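Long-range contacts in oxidoreductase NdmD (Pseudomonas putida, PDB 6ICM), which oxidises NADH and passes the electrons to the caffeine N-demethylases NdmA and NdmB, this chain being its [2Fe-2S] ferredoxin-type domain: residues E1-L6 with K81-D86; T20-C25 with I71-S76; D52-D57 with R77-K82. One frame throughout, in Å; residues are numbered along the deposited sequence.

Contact 1. Residues E1-L6 with K81-D86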
ATOM      1  N   GLU D   1       2.108  63.157  36.874  1.00107.82           N
ATOM      2  CA  GLU D   1       1.420  61.932  37.286  1.00113.80           C
ATOM      3  C   GLU D   1      -0.044  61.933  36.810  1.00115.15           C
ATOM      4  O   GLU D   1      -0.896  61.236  37.370  1.00112.72           O
ATOM      5  CB  GLU D   1       1.509  61.749  38.818  1.00113.15           C
ATOM      6  CG  GLU D   1       0.544  62.585  39.694  1.00114.14           C
ATOM      7  CD  GLU D   1       0.933  64.057  39.848  1.00115.53           C
ATOM      8  OE1 GLU D   1       1.520  64.638  38.908  1.00115.22           O
ATOM      9  OE2 GLU D   1       0.635  64.639  40.918  1.00110.69           O
ATOM     10  N   TYR D   2      -0.317  62.720  35.767  1.00112.39           N
ATOM     11  CA  TYR D   2      -1.636  62.789  35.143  1.00107.56           C
ATOM     12  C   TYR D   2      -1.479  63.435  33.771  1.00101.43           C
ATOM     13  O   TYR D   2      -0.658  64.342  33.609  1.00 99.70           O
ATOM     14  CB  TYR D   2      -2.650  63.571  36.006  1.00110.87           C
ATOM     15  CG  TYR D   2      -2.119  64.826  36.716  1.00125.81           C
ATOM     16  CD1 TYR D   2      -1.777  65.982  35.996  1.00122.80           C
ATOM     17  CD2 TYR D   2      -1.973  64.860  38.112  1.00124.13           C
ATOM     18  CE1 TYR D   2      -1.301  67.130  36.646  1.00119.96           C
ATOM     19  CE2 TYR D   2      -1.495  66.005  38.769  1.00121.49           C
ATOM     20  CZ  TYR D   2      -1.158  67.130  38.027  1.00124.45           C
ATOM     21  OH  TYR D   2      -0.687  68.257  38.664  1.00117.91           O
ATOM     22  N   GLU D   3      -2.259  62.961  32.787  1.00 91.79           N
ATOM     23  CA  GLU D   3      -2.164  63.453  31.413  1.00 87.68           C
ATOM     24  C   GLU D   3      -3.547  63.522  30.767  1.00 82.15           C
ATOM     25  O   GLU D   3      -4.407  62.679  31.034  1.00 79.39           O
ATOM     26  CB  GLU D   3      -1.211  62.577  30.553  1.00 88.73           C
ATOM     27  CG  GLU D   3      -1.081  61.081  30.961  1.00 87.64           C
ATOM     28  CD  GLU D   3      -0.913  60.129  29.762  1.00 82.22           C
ATOM     29  OE1 GLU D   3      -0.939  60.605  28.607  1.00 81.85           O
ATOM     30  OE2 GLU D   3      -0.760  58.902  29.966  1.00 75.87           O
ATOM     31  N   VAL D   4      -3.755  64.542  29.939  1.00 82.51           N
ATOM     32  CA  VAL D   4      -5.004  64.734  29.191  1.00 83.24           C
ATOM     33  C   VAL D   4      -4.742  64.280  27.752  1.00 81.06           C
ATOM     34  O   VAL D   4      -3.608  64.012  27.378  1.00 81.22           O
ATOM     35  CB  VAL D   4      -5.485  66.232  29.225  1.00 88.59           C
ATOM     36  CG1 VAL D   4      -6.908  66.413  28.701  1.00 81.46           C
ATOM     37  CG2 VAL D   4      -5.375  66.844  30.613  1.00 87.13           C
ATOM     38  N   GLU D   5      -5.793  64.252  26.923  1.00 79.96           N
ATOM     39  CA  GLU D   5      -5.539  64.039  25.499  1.00 81.42           C
ATOM     40  C   GLU D   5      -6.759  64.303  24.620  1.00 79.23           C
ATOM     41  O   GLU D   5      -7.906  64.088  25.036  1.00 79.33           O
ATOM     42  CB  GLU D   5      -5.085  62.628  25.259  1.00 81.42           C
ATOM     43  CG  GLU D   5      -6.168  61.707  25.361  1.00 75.40           C
ATOM     44  CD  GLU D   5      -5.617  60.392  25.861  1.00 89.30           C
ATOM     45  OE1 GLU D   5      -4.368  60.296  25.977  1.00102.00           O
ATOM     46  OE2 GLU D   5      -6.419  59.459  26.191  1.00 96.09           O
ATOM     47  N   LEU D   6      -6.473  64.628  23.349  1.00 73.44           N
ATOM     48  CA  LEU D   6      -7.390  65.197  22.359  1.00 74.88           C
ATOM     49  C   LEU D   6      -7.477  64.230  21.175  1.00 73.26           C
ATOM     50  O   LEU D   6      -6.826  63.188  21.171  1.00 65.90           O
ATOM     51  CB  LEU D   6      -6.881  66.610  21.942  1.00 75.60           C
ATOM     52  CG  LEU D   6      -7.578  67.925  21.508  1.00 69.59           C
ATOM     53  CD1 LEU D   6      -6.565  69.070  21.614  1.00 52.83           C
ATOM     54  CD2 LEU D   6      -8.196  67.923  20.094  1.00 63.11           C
ATOM     55  N   LYS D  81       2.174  66.768  29.382  1.00 82.87           N
ATOM     56  CA  LYS D  81       0.924  66.878  30.109  1.00 83.70           C
ATOM     57  C   LYS D  81      -0.283  66.634  29.221  1.00 81.06           C
ATOM     58  O   LYS D  81      -1.313  66.140  29.699  1.00 79.66           O
ATOM     59  CB  LYS D  81       0.836  68.260  30.765  1.00 86.68           C
ATOM     60  CG  LYS D  81      -0.148  68.362  31.927  1.00 92.75           C
ATOM     61  CD  LYS D  81       0.177  67.385  33.057  1.00 98.04           C
ATOM     62  CE  LYS D  81       0.917  68.055  34.206  1.00106.07           C
ATOM     63  NZ  LYS D  81       1.345  67.065  35.240  1.00109.03           N
ATOM     64  N   LYS D  82      -0.171  66.964  27.938  1.00 81.05           N
ATOM     65  CA  LYS D  82      -1.181  66.642  26.944  1.00 80.87           C
ATOM     66  C   LYS D  82      -0.543  65.808  25.838  1.00 79.95           C
ATOM     67  O   LYS D  82       0.668  65.878  25.608  1.00 80.64           O
ATOM     68  CB  LYS D  82      -1.810  67.912  26.343  1.00 72.98           C
ATOM     69  CG  LYS D  82      -3.228  67.715  25.835  1.00 72.21           C
ATOM     70  CD  LYS D  82      -3.717  68.897  25.007  1.00 75.19           C
ATOM     71  CE  LYS D  82      -5.231  68.844  24.797  1.00 79.30           C
ATOM     72  NZ  LYS D  82      -5.980  69.245  26.032  1.00 78.17           N
ATOM     73  N   ILE D  83      -1.372  65.013  25.163  1.00 78.08           N
ATOM     74  CA  ILE D  83      -0.966  64.213  24.006  1.00 77.48           C
ATOM     75  C   ILE D  83      -2.158  64.127  23.064  1.00 72.73           C
ATOM     76  O   ILE D  83      -3.278  63.876  23.506  1.00 68.11           O
ATOM     77  CB  ILE D  83      -0.482  62.797  24.419  1.00 80.48           C
ATOM     78  CG1 ILE D  83      -0.313  61.886  23.190  1.00 73.71           C
ATOM     79  CG2 ILE D  83      -1.417  62.163  25.460  1.00 72.44           C
ATOM     80  CD1 ILE D  83       0.076  60.459  23.514  1.00 61.15           C
ATOM     81  N   VAL D  84      -1.952  64.338  21.770  1.00 72.44           N
ATOM     82  CA  VAL D  84      -3.075  64.277  20.833  1.00 73.56           C
ATOM     83  C   VAL D  84      -2.875  63.108  19.882  1.00 66.77           C
ATOM     84  O   VAL D  84      -1.868  63.046  19.161  1.00 64.03           O
ATOM     85  CB  VAL D  84      -3.253  65.590  20.060  1.00 68.51           C
ATOM     86  CG1 VAL D  84      -4.520  65.523  19.227  1.00 66.99           C
ATOM     87  CG2 VAL D  84      -3.327  66.736  21.020  1.00 68.33           C
ATOM     88  N   LEU D  85      -3.835  62.190  19.883  1.00 62.11           N
ATOM     89  CA  LEU D  85      -3.833  61.043  18.988  1.00 61.73           C
ATOM     90  C   LEU D  85      -4.737  61.323  17.803  1.00 58.03           C
ATOM     91  O   LEU D  85      -5.848  61.829  17.971  1.00 64.73           O
ATOM     92  CB  LEU D  85      -4.299  59.772  19.697  1.00 62.86           C
ATOM     93  CG  LEU D  85      -3.819  59.542  21.123  1.00 53.97           C
ATOM     94  CD1 LEU D  85      -4.439  58.253  21.600  1.00 44.98           C
ATOM     95  CD2 LEU D  85      -2.315  59.483  21.194  1.00 54.18           C
ATOM     96  N   ASP D  86      -4.263  60.968  16.614  1.00 59.88           N
ATOM     97  CA  ASP D  86      -4.924  61.310  15.361  1.00 64.04           C
ATOM     98  C   ASP D  86      -5.974  60.232  15.049  1.00 68.42           C
ATOM     99  O   ASP D  86      -5.831  59.397  14.148  1.00 62.86           O
ATOM    100  CB  ASP D  86      -3.872  61.477  14.273  1.00 58.57           C
ATOM    101  CG  ASP D  86      -4.455  61.836  12.922  1.00 71.03           C
ATOM    102  OD1 ASP D  86      -5.616  62.304  12.859  1.00 74.42           O
ATOM    103  OD2 ASP D  86      -3.734  61.636  11.915  1.00 72.07           O
TER
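Val4, Glu5 and Leu6 run beside Lys82, Ile83 and Val84 in the same direction, the axes of strands 3-6 and 82-85 coming within 4.7 Å and meeting at 29°. The backbone bonds are uneven along this parallel pairing. Val4 N donates to Lys81 O at 2.9 Å, with 166° at the hydrogen. Further on, Leu6 N bonds to Ile83 O, whose modelled position is less sure, while the bonds from Ile83 N to Val4 O and from Leu85 N to Leu6 O are weak.

Side-chain packing differs on the two faces. On the face with Val4, Leu6, Lys82 and Val84, Leu6 CB lies alongside Val84 CG2 at 3.7 Å, both side chains pointing the same way. Lys82 reaches Leu6 with its aliphatic part: CG stands opposite the backbone N (chi1 -153°), and the extended chain carries CE to 3.5 Å from Leu6 CD1. The other face is buried. There a carboxylate oxygen meets a methyl group, Glu5 OE1 sitting 3.5 Å from Ile83 CG2, and the Glu5 side chain also touches Leu21 and Cys25 of helix 21-27; among such neighbours its carboxylate would probably take up a proton more readily than in water.

At the exposed start of the pairing the bent Lys81 chain brings CE to 3.4 Å from Tyr2 CE1, with the ammonium obliquely beside that ring. Glu1 OE1 is 4.4 Å from Lys81 NZ, too far for a salt bridge, and Glu1 N, a like charge, is about equally close, so no clear net attraction can be read here.

With strand 13-15 antiparallel on the far side of 3-6, this N-terminal strand beside a parallel C-terminal one is the core arrangement of the beta-grasp fold of plant-type [2Fe-2S] ferredoxins.

Contact 2. Residues T20-C25 with I71-S76; sequences TLLQAC and IMPCVS. With FES (Fe2/s2 (inorganic) cluster), chain K.
Leu22 and Pro73 bring the two backbones together, their CA atoms 4.7 Å apart where the first turn of helix 21-27 meets the irregular loop after strand 70-71. Leu22 N, an amide at the start of the helix, donates to Pro73 O over 3.1 Å; the angle at the hydrogen is 140°, and the donor stands above the carbonyl plane, 61° out of it. Thr20 is the N-cap: its OG1, placed between the backbone N and carbonyl carbon (chi1 46°), accepts from Gln23 N at 3.0 Å. Its methyl CG2 is 3.3 Å from Cys74 O. A valine in place of Thr20 has no such oxygen, and Gln23 N would probably be left without its capping acceptor, weakening the helix start.

Leu21 comes across Pro73 obliquely, its CG 3.6 Å from Pro73 CB, and its CD2 continues to Ile71 CD1 at 3.8 Å. Leu22 takes the cluster side, where its CD2 meets Cys74 CB at 3.9 Å. The sulfur of Cys74 turns from the helix to the metal, with SG 2.2 Å from iron FE2, to which Cys44 also binds. Met72 and Cys74 both line the cluster pocket. With Cys36, Cys41 and Cys44, Cys74 makes up the CX4CX2CX29C cysteine pattern of a plant-type [2Fe-2S] ferredoxin site.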
ATOM      1  N   THR D  20      -3.226  52.200  32.201  1.00 66.55           N
ATOM      2  CA  THR D  20      -2.563  52.279  30.910  1.00 63.42           C
ATOM      3  C   THR D  20      -3.307  53.266  30.032  1.00 61.36           C
ATOM      4  O   THR D  20      -4.533  53.374  30.090  1.00 64.01           O
ATOM      5  CB  THR D  20      -2.535  50.929  30.179  1.00 63.24           C
ATOM      6  OG1 THR D  20      -3.823  50.313  30.229  1.00 61.24           O
ATOM      7  CG2 THR D  20      -1.512  49.992  30.787  1.00 58.23           C
ATOM      8  N   LEU D  21      -2.554  53.982  29.202  1.00 64.14           N
ATOM      9  CA  LEU D  21      -3.173  54.776  28.145  1.00 61.85           C
ATOM     10  C   LEU D  21      -4.231  53.964  27.414  1.00 60.75           C
ATOM     11  O   LEU D  21      -5.313  54.472  27.107  1.00 61.35           O
ATOM     12  CB  LEU D  21      -2.104  55.271  27.171  1.00 56.67           C
ATOM     13  CG  LEU D  21      -2.550  56.029  25.934  1.00 59.20           C
ATOM     14  CD1 LEU D  21      -3.611  57.053  26.282  1.00 65.55           C
ATOM     15  CD2 LEU D  21      -1.351  56.713  25.346  1.00 59.79           C
ATOM     16  N   LEU D  22      -3.958  52.679  27.179  1.00 63.24           N
ATOM     17  CA  LEU D  22      -4.927  51.831  26.497  1.00 60.70           C
ATOM     18  C   LEU D  22      -6.209  51.693  27.312  1.00 61.98           C
ATOM     19  O   LEU D  22      -7.316  51.833  26.781  1.00 61.44           O
ATOM     20  CB  LEU D  22      -4.305  50.466  26.216  1.00 56.88           C
ATOM     21  CG  LEU D  22      -5.260  49.465  25.571  1.00 59.51           C
ATOM     22  CD1 LEU D  22      -5.653  49.931  24.171  1.00 59.60           C
ATOM     23  CD2 LEU D  22      -4.641  48.070  25.553  1.00 54.84           C
ATOM     24  N   GLN D  23      -6.081  51.426  28.612  1.00 63.22           N
ATOM     25  CA  GLN D  23      -7.272  51.234  29.432  1.00 66.68           C
ATOM     26  C   GLN D  23      -8.072  52.526  29.550  1.00 68.55           C
ATOM     27  O   GLN D  23      -9.309  52.513  29.445  1.00 62.61           O
ATOM     28  CB  GLN D  23      -6.879  50.706  30.811  1.00 69.38           C
ATOM     29  CG  GLN D  23      -7.161  49.223  30.974  1.00 71.28           C
ATOM     30  CD  GLN D  23      -8.607  48.884  30.656  1.00 73.91           C
ATOM     31  OE1 GLN D  23      -9.526  49.633  31.000  1.00 70.68           O
ATOM     32  NE2 GLN D  23      -8.814  47.757  29.983  1.00 78.51           N
ATOM     33  N   ALA D  24      -7.380  53.646  29.773  1.00 63.83           N
ATOM     34  CA  ALA D  24      -8.019  54.952  29.688  1.00 60.87           C
ATOM     35  C   ALA D  24      -8.845  55.074  28.417  1.00 66.40           C
ATOM     36  O   ALA D  24     -10.039  55.386  28.464  1.00 68.38           O
ATOM     37  CB  ALA D  24      -6.957  56.050  29.742  1.00 63.36           C
ATOM     38  N   CYS D  25      -8.227  54.808  27.264  1.00 65.98           N
ATOM     39  CA  CYS D  25      -8.943  54.911  25.996  1.00 64.25           C
ATOM     40  C   CYS D  25     -10.209  54.065  25.991  1.00 64.10           C
ATOM     41  O   CYS D  25     -11.295  54.557  25.674  1.00 66.04           O
ATOM     42  CB  CYS D  25      -8.019  54.513  24.847  1.00 60.26           C
ATOM     43  SG  CYS D  25      -6.704  55.708  24.563  1.00 65.44           S
ATOM     44  N   ILE D  71       2.802  55.508  18.997  1.00 44.93           N
ATOM     45  CA  ILE D  71       2.842  55.099  20.397  1.00 49.48           C
ATOM     46  C   ILE D  71       2.063  53.801  20.523  1.00 53.46           C
ATOM     47  O   ILE D  71       1.079  53.578  19.813  1.00 54.20           O
ATOM     48  CB  ILE D  71       2.273  56.189  21.348  1.00 54.54           C
ATOM     49  CG1 ILE D  71       2.559  55.813  22.802  1.00 55.63           C
ATOM     50  CG2 ILE D  71       0.761  56.367  21.162  1.00 47.52           C
ATOM     51  CD1 ILE D  71       2.145  56.822  23.805  1.00 59.46           C
ATOM     52  N   MET D  72       2.517  52.932  21.428  1.00 54.19           N
ATOM     53  CA  MET D  72       1.833  51.695  21.763  1.00 53.25           C
ATOM     54  C   MET D  72       1.160  51.896  23.116  1.00 58.89           C
ATOM     55  O   MET D  72       1.834  51.840  24.161  1.00 59.79           O
ATOM     56  CB  MET D  72       2.825  50.529  21.808  1.00 54.15           C
ATOM     57  CG  MET D  72       3.871  50.563  20.692  1.00 53.95           C
ATOM     58  SD  MET D  72       3.191  50.426  19.011  1.00 48.31           S
ATOM     59  CE  MET D  72       2.155  48.982  19.259  1.00 50.14           C
ATOM     60  N   PRO D  73      -0.145  52.173  23.158  1.00 56.84           N
ATOM     61  CA  PRO D  73      -0.776  52.571  24.427  1.00 56.31           C
ATOM     62  C   PRO D  73      -0.831  51.483  25.473  1.00 58.15           C
ATOM     63  O   PRO D  73      -1.046  51.801  26.651  1.00 63.32           O
ATOM     64  CB  PRO D  73      -2.187  52.993  24.005  1.00 55.24           C
ATOM     65  CG  PRO D  73      -2.363  52.458  22.629  1.00 55.80           C
ATOM     66  CD  PRO D  73      -1.013  52.442  22.006  1.00 57.79           C
ATOM     67  N   CYS D  74      -0.647  50.220  25.101  1.00 58.79           N
ATOM     68  CA  CYS D  74      -0.754  49.161  26.089  1.00 55.60           C
ATOM     69  C   CYS D  74       0.343  49.243  27.139  1.00 58.79           C
ATOM     70  O   CYS D  74       0.145  48.735  28.251  1.00 60.85           O
ATOM     71  CB  CYS D  74      -0.709  47.798  25.405  1.00 60.32           C
ATOM     72  SG  CYS D  74       0.846  47.471  24.544  1.00 64.49           S
ATOM     73  N   VAL D  75       1.493  49.856  26.815  1.00 52.45           N
ATOM     74  CA  VAL D  75       2.638  49.825  27.720  1.00 49.91           C
ATOM     75  C   VAL D  75       3.342  51.172  27.777  1.00 54.85           C
ATOM     76  O   VAL D  75       4.119  51.426  28.701  1.00 55.47           O
ATOM     77  CB  VAL D  75       3.642  48.715  27.337  1.00 55.96           C
ATOM     78  CG1 VAL D  75       2.980  47.343  27.311  1.00 54.21           C
ATOM     79  CG2 VAL D  75       4.339  49.011  26.009  1.00 59.71           C
ATOM     80  N   SER D  76       3.096  52.039  26.801  1.00 56.22           N
ATOM     81  CA  SER D  76       3.767  53.329  26.747  1.00 59.48           C
ATOM     82  C   SER D  76       2.894  54.428  27.357  1.00 66.17           C
ATOM     83  O   SER D  76       1.690  54.254  27.564  1.00 63.46           O
ATOM     84  CB  SER D  76       4.136  53.676  25.307  1.00 60.68           C
ATOM     85  OG  SER D  76       5.065  52.742  24.784  1.00 60.54           O
TER
HETATM   86 FE1  FES K 601       0.085  44.283  21.195  1.00 73.24          FE
HETATM   87 FE2  FES K 601       0.083  47.030  22.486  1.00 64.10          FE
HETATM   88  S1  FES K 601      -1.439  45.482  22.205  1.00 60.44           S
HETATM   89  S2  FES K 601       1.621  45.805  21.480  1.00 67.90           S

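Contact 3. Residues D52-D57 with R77-K82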
ATOM      1  N   ASP D  52       4.904  64.672  24.061  1.00 73.44           N
ATOM      2  CA  ASP D  52       6.220  64.082  24.311  1.00 76.34           C
ATOM      3  C   ASP D  52       6.034  62.723  24.977  1.00 79.26           C
ATOM      4  O   ASP D  52       5.241  62.597  25.918  1.00 78.81           O
ATOM      5  CB  ASP D  52       7.093  65.007  25.176  1.00 80.16           C
ATOM      6  CG  ASP D  52       7.673  66.203  24.379  1.00 94.87           C
ATOM      7  OD1 ASP D  52       6.908  67.153  24.078  1.00 94.80           O
ATOM      8  OD2 ASP D  52       8.898  66.209  24.071  1.00 87.25           O
ATOM      9  N   LEU D  53       6.762  61.711  24.484  1.00 79.16           N
ATOM     10  CA  LEU D  53       6.388  60.310  24.667  1.00 77.72           C
ATOM     11  C   LEU D  53       7.505  59.481  25.291  1.00 73.95           C
ATOM     12  O   LEU D  53       8.682  59.741  25.094  1.00 73.44           O
ATOM     13  CB  LEU D  53       6.007  59.647  23.342  1.00 69.64           C
ATOM     14  CG  LEU D  53       4.999  60.348  22.417  1.00 65.69           C
ATOM     15  CD1 LEU D  53       4.973  59.820  20.984  1.00 60.75           C
ATOM     16  CD2 LEU D  53       3.610  60.294  22.985  1.00 68.51           C
ATOM     17  N   GLU D  54       7.110  58.468  26.052  1.00 72.38           N
ATOM     18  CA  GLU D  54       7.995  57.421  26.564  1.00 74.66           C
ATOM     19  C   GLU D  54       7.549  56.094  26.047  1.00 76.31           C
ATOM     20  O   GLU D  54       6.376  55.771  26.204  1.00 77.33           O
ATOM     21  CB  GLU D  54       7.928  57.365  28.073  1.00 81.32           C
ATOM     22  CG  GLU D  54       8.944  56.628  28.915  1.00 90.66           C
ATOM     23  CD  GLU D  54       8.489  56.647  30.392  1.00 98.16           C
ATOM     24  OE1 GLU D  54       8.101  57.743  30.853  1.00103.82           O
ATOM     25  OE2 GLU D  54       8.572  55.600  31.106  1.00100.56           O
ATOM     26  N   HIS D  55       8.452  55.375  25.390  1.00 73.24           N
ATOM     27  CA  HIS D  55       8.103  54.079  24.853  1.00 68.56           C
ATOM     28  C   HIS D  55       8.643  52.994  25.760  1.00 69.63           C
ATOM     29  O   HIS D  55       9.702  53.160  26.350  1.00 72.18           O
ATOM     30  CB  HIS D  55       8.615  53.945  23.424  1.00 68.31           C
ATOM     31  CG  HIS D  55       8.297  55.151  22.610  1.00 63.51           C
ATOM     32  ND1 HIS D  55       7.029  55.393  22.137  1.00 61.86           N
ATOM     33  CD2 HIS D  55       9.068  56.184  22.186  1.00 59.99           C
ATOM     34  CE1 HIS D  55       7.027  56.538  21.473  1.00 64.70           C
ATOM     35  NE2 HIS D  55       8.254  57.033  21.481  1.00 56.55           N
ATOM     36  N   HIS D  56       7.837  51.937  25.958  1.00 66.50           N
ATOM     37  CA  HIS D  56       8.193  50.727  26.688  1.00 64.12           C
ATOM     38  C   HIS D  56       7.886  49.502  25.858  1.00 71.89           C
ATOM     39  O   HIS D  56       7.800  48.415  26.415  1.00 77.42           O
ATOM     40  CB  HIS D  56       7.437  50.621  28.005  1.00 62.16           C
ATOM     41  CG  HIS D  56       7.648  51.785  28.915  1.00 71.80           C
ATOM     42  ND1 HIS D  56       6.613  52.363  29.613  1.00 80.87           N
ATOM     43  CD2 HIS D  56       8.760  52.483  29.248  1.00 72.55           C
ATOM     44  CE1 HIS D  56       7.070  53.374  30.325  1.00 82.77           C
ATOM     45  NE2 HIS D  56       8.371  53.468  30.123  1.00 79.14           N
ATOM     46  N   ASP D  57       7.712  49.652  24.550  1.00 68.85           N
ATOM     47  CA  ASP D  57       7.347  48.528  23.713  1.00 67.49           C
ATOM     48  C   ASP D  57       8.596  47.876  23.140  1.00 70.72           C
ATOM     49  O   ASP D  57       9.719  48.371  23.278  1.00 70.83           O
ATOM     50  CB  ASP D  57       6.441  48.985  22.579  1.00 63.33           C
ATOM     51  CG  ASP D  57       7.135  49.965  21.668  1.00 66.95           C
ATOM     52  OD1 ASP D  57       7.307  51.127  22.100  1.00 70.59           O
ATOM     53  OD2 ASP D  57       7.531  49.574  20.540  1.00 67.00           O
ATOM     54  N   ARG D  77       3.520  55.569  27.655  1.00 68.03           N
ATOM     55  CA  ARG D  77       2.850  56.659  28.357  1.00 72.13           C
ATOM     56  C   ARG D  77       3.349  58.003  27.813  1.00 75.70           C
ATOM     57  O   ARG D  77       4.239  58.065  26.956  1.00 73.53           O
ATOM     58  CB  ARG D  77       3.040  56.522  29.888  1.00 77.43           C
ATOM     59  CG  ARG D  77       4.085  57.445  30.557  1.00 92.66           C
ATOM     60  CD  ARG D  77       3.862  57.545  32.087  1.00 98.13           C
ATOM     61  NE  ARG D  77       4.353  56.338  32.767  1.00109.38           N
ATOM     62  CZ  ARG D  77       5.603  56.142  33.203  1.00108.08           C
ATOM     63  NH1 ARG D  77       6.513  57.104  33.101  1.00107.44           N
ATOM     64  NH2 ARG D  77       5.936  54.986  33.787  1.00102.43           N
ATOM     65  N   CYS D  78       2.748  59.094  28.306  1.00 71.59           N
ATOM     66  CA  CYS D  78       3.109  60.462  27.938  1.00 78.74           C
ATOM     67  C   CYS D  78       3.623  61.222  29.164  1.00 81.00           C
ATOM     68  O   CYS D  78       2.886  61.361  30.144  1.00 83.17           O
ATOM     69  CB  CYS D  78       1.892  61.177  27.348  1.00 83.81           C
ATOM     70  SG  CYS D  78       2.187  62.880  26.842  1.00 83.42           S
ATOM     71  N   LYS D  79       4.879  61.732  29.100  1.00 85.46           N
ATOM     72  CA  LYS D  79       5.504  62.546  30.164  1.00 85.34           C
ATOM     73  C   LYS D  79       5.165  63.989  30.044  1.00 84.66           C
ATOM     74  O   LYS D  79       5.263  64.729  31.024  1.00 92.78           O
ATOM     75  CB  LYS D  79       7.040  62.547  30.140  1.00 82.81           C
ATOM     76  CG  LYS D  79       7.690  61.345  30.721  1.00 90.40           C
ATOM     77  CD  LYS D  79       8.675  60.905  29.766  1.00 96.78           C
ATOM     78  CE  LYS D  79       7.701  60.325  28.767  1.00 99.98           C
ATOM     79  NZ  LYS D  79       6.906  59.345  29.235  1.00101.35           N
ATOM     80  N   SER D  80       4.838  64.408  28.846  1.00 79.89           N
ATOM     81  CA  SER D  80       4.235  65.701  28.690  1.00 81.36           C
ATOM     82  C   SER D  80       2.917  65.674  29.455  1.00 85.64           C
ATOM     83  O   SER D  80       2.579  64.685  30.124  1.00 84.45           O
ATOM     84  CB  SER D  80       4.058  66.019  27.207  1.00 79.59           C
ATOM     85  OG  SER D  80       3.090  67.024  27.030  1.00 81.04           O
ATOM     86  N   LYS D  81       2.174  66.768  29.382  1.00 82.87           N
ATOM     87  CA  LYS D  81       0.924  66.878  30.109  1.00 83.70           C
ATOM     88  C   LYS D  81      -0.283  66.634  29.221  1.00 81.06           C
ATOM     89  O   LYS D  81      -1.313  66.140  29.699  1.00 79.66           O
ATOM     90  CB  LYS D  81       0.836  68.260  30.765  1.00 86.68           C
ATOM     91  CG  LYS D  81      -0.148  68.362  31.927  1.00 92.75           C
ATOM     92  CD  LYS D  81       0.177  67.385  33.057  1.00 98.04           C
ATOM     93  CE  LYS D  81       0.917  68.055  34.206  1.00106.07           C
ATOM     94  NZ  LYS D  81       1.345  67.065  35.240  1.00109.03           N
ATOM     95  N   LYS D  82      -0.171  66.964  27.938  1.00 81.05           N
ATOM     96  CA  LYS D  82      -1.181  66.642  26.944  1.00 80.87           C
ATOM     97  C   LYS D  82      -0.543  65.808  25.838  1.00 79.95           C
ATOM     98  O   LYS D  82       0.668  65.878  25.608  1.00 80.64           O
ATOM     99  CB  LYS D  82      -1.810  67.912  26.343  1.00 72.98           C
ATOM    100  CG  LYS D  82      -3.228  67.715  25.835  1.00 72.21           C
ATOM    101  CD  LYS D  82      -3.717  68.897  25.007  1.00 75.19           C
ATOM    102  CE  LYS D  82      -5.231  68.844  24.797  1.00 79.30           C
ATOM    103  NZ  LYS D  82      -5.980  69.245  26.032  1.00 78.17           N
TER
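Glu54 and Arg77 form the close part of this contact, an antiparallel hydrogen-bonded pair between two short strand ends. Glu54 N donates to Arg77 O at 3.0 Å with a nearly straight angle of 171°, and Arg77 N returns a bond to Glu54 O at 3.2 Å, lying in the plane of that carbonyl. The two side chains leave the same face and run alongside each other. Glu54 has CG opposite its backbone N (chi1 -165°) and an extended chain, which brings OE1 to 2.8 Å from Arg77 NH1 in a salt bridge. The carboxylate and guanidinium planes are turned 85° apart, so the two groups do not pair flat in one plane. Lys79 crosses Glu54 at about a right angle and completes a salt-bridge network on OE1, although the position of its NZ is less sure. The arginine would probably favour the ionised carboxylate; the lysine's share is doubtful. His56 CE1 lies 4.0 Å over one face of the Arg77 guanidinium, near its rim, while His56 ND1 bonds to Val75 O. These charged groups also lie at the surface.

Toward Asp52, which is exposed, the pairing slackens. Asp52 O receives two weak bonds, from Lys79 N at 3.3 Å and from Ser80 N at 3.5 Å. Asp52 CB and Ser80 CB merely touch, at 3.8 Å, and the Ser80 hydroxyl turns to its own segment, OG donating to Lys82 O at 3.0 Å on a lone pair.

Leu53 and Cys78 occupy the opposite face of the pair from Glu54 and Arg77 and pack on Ile83 of strand 82-85; Cys78 also touches Glu3 of strand 3-6. At the far end Ser76 OG bonds to His56 N, and His55 NE2 reaches Arg65 O of helix 62-65 weakly.

All three contacts lie within one ferredoxin-type domain, their centres 9 to 11 Å apart. Contact 1 joins the two ends of the chain and spans everything between; the segments of contacts 2 and 3 alternate along the sequence, in the order 20-25, 52-57, 71-76, 77-82. Contact 3 runs directly into contact 1, sharing Lys81 and Lys82. Side chains of strands 3-6 and 82-85 pack on both other contacts, Ile83 meeting Ile71 of contact 2, and the loop 71-76 is bonded to segment 52-57. The loop carrying Cys74 thus lies between the helix and segment 52-57, an arrangement consistent with fixing the position of the cluster ligand.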